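Local coordinates for protein Bd0816 (PDB 5CER) that probably acts as a serine-type D-Ala-D-Ala carboxypeptidase of the peptidase S13 family, trimming peptidoglycan peptides, at residues A[162-167]-A[386-391]. The protein carries 2 engineered substitutions. Sequence-based numbering, arbitrary orientation.
Sequences TKAKVF and EILALP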
loop_
_atom_site.group_PDB
_atom_site.type_symbol
_atom_site.label_atom_id
_atom_site.label_comp_id
_atom_site.label_asym_id
_atom_site.label_seq_id
_atom_site.Cartn_x
_atom_site.Cartn_y
_atom_site.Cartn_z
ATOM N N THR A 162 7.188 -11.989 -18.060
ATOM C CA THR A 162 7.389 -13.397 -18.411
ATOM C C THR A 162 6.637 -14.331 -17.487
ATOM O O THR A 162 6.018 -15.292 -17.962
ATOM C CB THR A 162 8.892 -13.743 -18.488
ATOM O OG1 THR A 162 9.494 -12.955 -19.524
ATOM C CG2 THR A 162 9.132 -15.228 -18.827
ATOM N N LYS A 163 6.649 -14.080 -16.184
ATOM C CA LYS A 163 5.770 -14.864 -15.306
ATOM C C LYS A 163 4.313 -14.694 -15.687
ATOM O O LYS A 163 3.553 -15.654 -15.626
ATOM C CB LYS A 163 5.895 -14.527 -13.851
ATOM C CG LYS A 163 5.375 -15.606 -12.922
ATOM C CD LYS A 163 5.223 -15.141 -11.474
ATOM C CE LYS A 163 4.749 -16.228 -10.587
ATOM N NZ LYS A 163 5.907 -16.744 -9.827
ATOM N N ALA A 164 3.928 -13.474 -16.038
ATOM C CA ALA A 164 2.558 -13.199 -16.496
ATOM C C ALA A 164 2.252 -13.629 -17.961
ATOM O O ALA A 164 1.183 -13.294 -18.488
ATOM C CB ALA A 164 2.259 -11.735 -16.323
ATOM N N LYS A 165 3.176 -14.362 -18.604
ATOM C CA LYS A 165 3.013 -14.824 -19.974
ATOM C C LYS A 165 2.804 -13.639 -20.965
ATOM O O LYS A 165 2.107 -13.788 -21.963
ATOM C CB LYS A 165 1.854 -15.836 -20.076
ATOM C CG LYS A 165 2.070 -17.123 -19.280
ATOM C CD LYS A 165 0.830 -18.014 -19.135
ATOM C CE LYS A 165 1.142 -19.467 -18.724
ATOM N NZ LYS A 165 2.546 -19.986 -18.835
ATOM N N VAL A 166 3.450 -12.497 -20.707
ATOM C CA VAL A 166 3.473 -11.359 -21.643
ATOM C C VAL A 166 4.859 -11.235 -22.222
ATOM O O VAL A 166 5.840 -11.255 -21.511
ATOM C CB VAL A 166 3.114 -10.019 -20.975
ATOM C CG1 VAL A 166 3.230 -8.878 -21.979
ATOM C CG2 VAL A 166 1.725 -10.065 -20.362
ATOM N N PHE A 167 4.906 -11.135 -23.548
ATOM C CA PHE A 167 6.154 -11.019 -24.269
ATOM C C PHE A 167 6.681 -9.584 -24.248
ATOM O O PHE A 167 5.967 -8.645 -24.636
ATOM C CB PHE A 167 5.992 -11.490 -25.735
ATOM C CG PHE A 167 7.253 -11.346 -26.536
ATOM C CD1 PHE A 167 7.559 -10.133 -27.177
ATOM C CD2 PHE A 167 8.153 -12.404 -26.645
ATOM C CE1 PHE A 167 8.732 -9.997 -27.915
ATOM C CE2 PHE A 167 9.329 -12.267 -27.378
ATOM C CZ PHE A 167 9.617 -11.070 -28.018
ATOM N N GLU A 386 -2.243 -15.373 -5.767
ATOM C CA GLU A 386 -1.700 -14.059 -5.808
ATOM C C GLU A 386 -1.821 -13.522 -7.220
ATOM O O GLU A 386 -1.307 -14.116 -8.140
ATOM C CB GLU A 386 -0.250 -14.073 -5.320
ATOM C CG GLU A 386 0.470 -12.731 -5.416
ATOM C CD GLU A 386 1.786 -12.696 -4.668
ATOM O OE1 GLU A 386 2.460 -13.732 -4.559
ATOM O OE2 GLU A 386 2.131 -11.638 -4.117
ATOM N N ILE A 387 -2.513 -12.398 -7.363
ATOM C CA ILE A 387 -2.571 -11.665 -8.633
ATOM C C ILE A 387 -1.261 -10.904 -8.810
ATOM O O ILE A 387 -0.826 -10.198 -7.925
ATOM C CB ILE A 387 -3.757 -10.673 -8.649
ATOM C CG1 ILE A 387 -5.090 -11.428 -8.602
ATOM C CG2 ILE A 387 -3.687 -9.752 -9.860
ATOM C CD1 ILE A 387 -6.249 -10.617 -8.047
ATOM N N LEU A 388 -0.636 -11.080 -9.960
ATOM C CA LEU A 388 0.547 -10.334 -10.286
ATOM C C LEU A 388 -0.008 -9.114 -11.057
ATOM O O LEU A 388 -0.462 -9.244 -12.180
ATOM C CB LEU A 388 1.514 -11.182 -11.093
ATOM C CG LEU A 388 2.814 -10.466 -11.585
ATOM C CD1 LEU A 388 3.520 -9.623 -10.516
ATOM C CD2 LEU A 388 3.800 -11.445 -12.241
ATOM N N ALA A 389 -0.009 -7.954 -10.399
ATOM C CA ALA A 389 -0.737 -6.798 -10.879
ATOM C C ALA A 389 0.107 -5.831 -11.756
ATOM O O ALA A 389 0.565 -4.772 -11.340
ATOM C CB ALA A 389 -1.360 -6.070 -9.712
ATOM N N LEU A 390 0.279 -6.224 -13.003
ATOM C CA LEU A 390 0.991 -5.404 -13.996
ATOM C C LEU A 390 0.029 -4.436 -14.680
ATOM O O LEU A 390 -1.150 -4.733 -14.795
ATOM C CB LEU A 390 1.663 -6.295 -15.030
ATOM C CG LEU A 390 2.743 -7.222 -14.450
ATOM C CD1 LEU A 390 3.021 -8.491 -15.273
ATOM C CD2 LEU A 390 3.995 -6.369 -14.361
ATOM N N PRO A 391 0.548 -3.317 -15.167
ATOM C CA PRO A 391 -0.282 -2.375 -15.868
ATOM C C PRO A 391 -0.609 -2.758 -17.307
ATOM O O PRO A 391 -1.282 -1.986 -18.005
ATOM C CB PRO A 391 0.530 -1.090 -15.809
ATOM C CG PRO A 391 1.940 -1.544 -15.773
ATOM C CD PRO A 391 1.945 -2.854 -15.069
#
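Leu-388 sets its CD2 methyl over one face of the flat peptide group joining Lys-163 to Ala-164, 4.3 Å from Ala-164 N and nearly straight above that atom. Beside this peptide, Leu-388 CD2 also meets the aliphatic stem of Lys-163, 4.0 Å from Lys-163 CD. Lysine suits this exposed edge of the contact: its CG lies anti to the backbone N (chi1 -160°), and the extended methylenes cross Leu-388 while carrying the ammonium outward to solvent. Lys-163 NZ remains 7.0 Å from Glu-386 OE1, so any attraction is at long range.

The closest approach belongs to Ala-164, whose CB meets Leu-390 CD1 at 3.5 Å; its short side chain lets the loop come this near. Ala-164 stands where helix 151-163 ends in a Schellman motif. There Lys-165, at positive phi, lets Val-166 N bond to Ala-161 O and Lys-165 N to Thr-162 O. Across from it, a weak bond from Leu-390 N to Leu-388 O closes an inverse gamma turn at Ala-389, and both leucines point at the helix end. Leu-390 continues onto Leu-157 and Arg-160, whereas Ala-389 packs on helix 203-213.

The loop before strand 399-400 thus joins two helices. Across the 142 Å² buried here, the touching groups are mostly aliphatic, implying that dispersion and solvent exclusion, rather than directional bonds, keep the loop against the helix end.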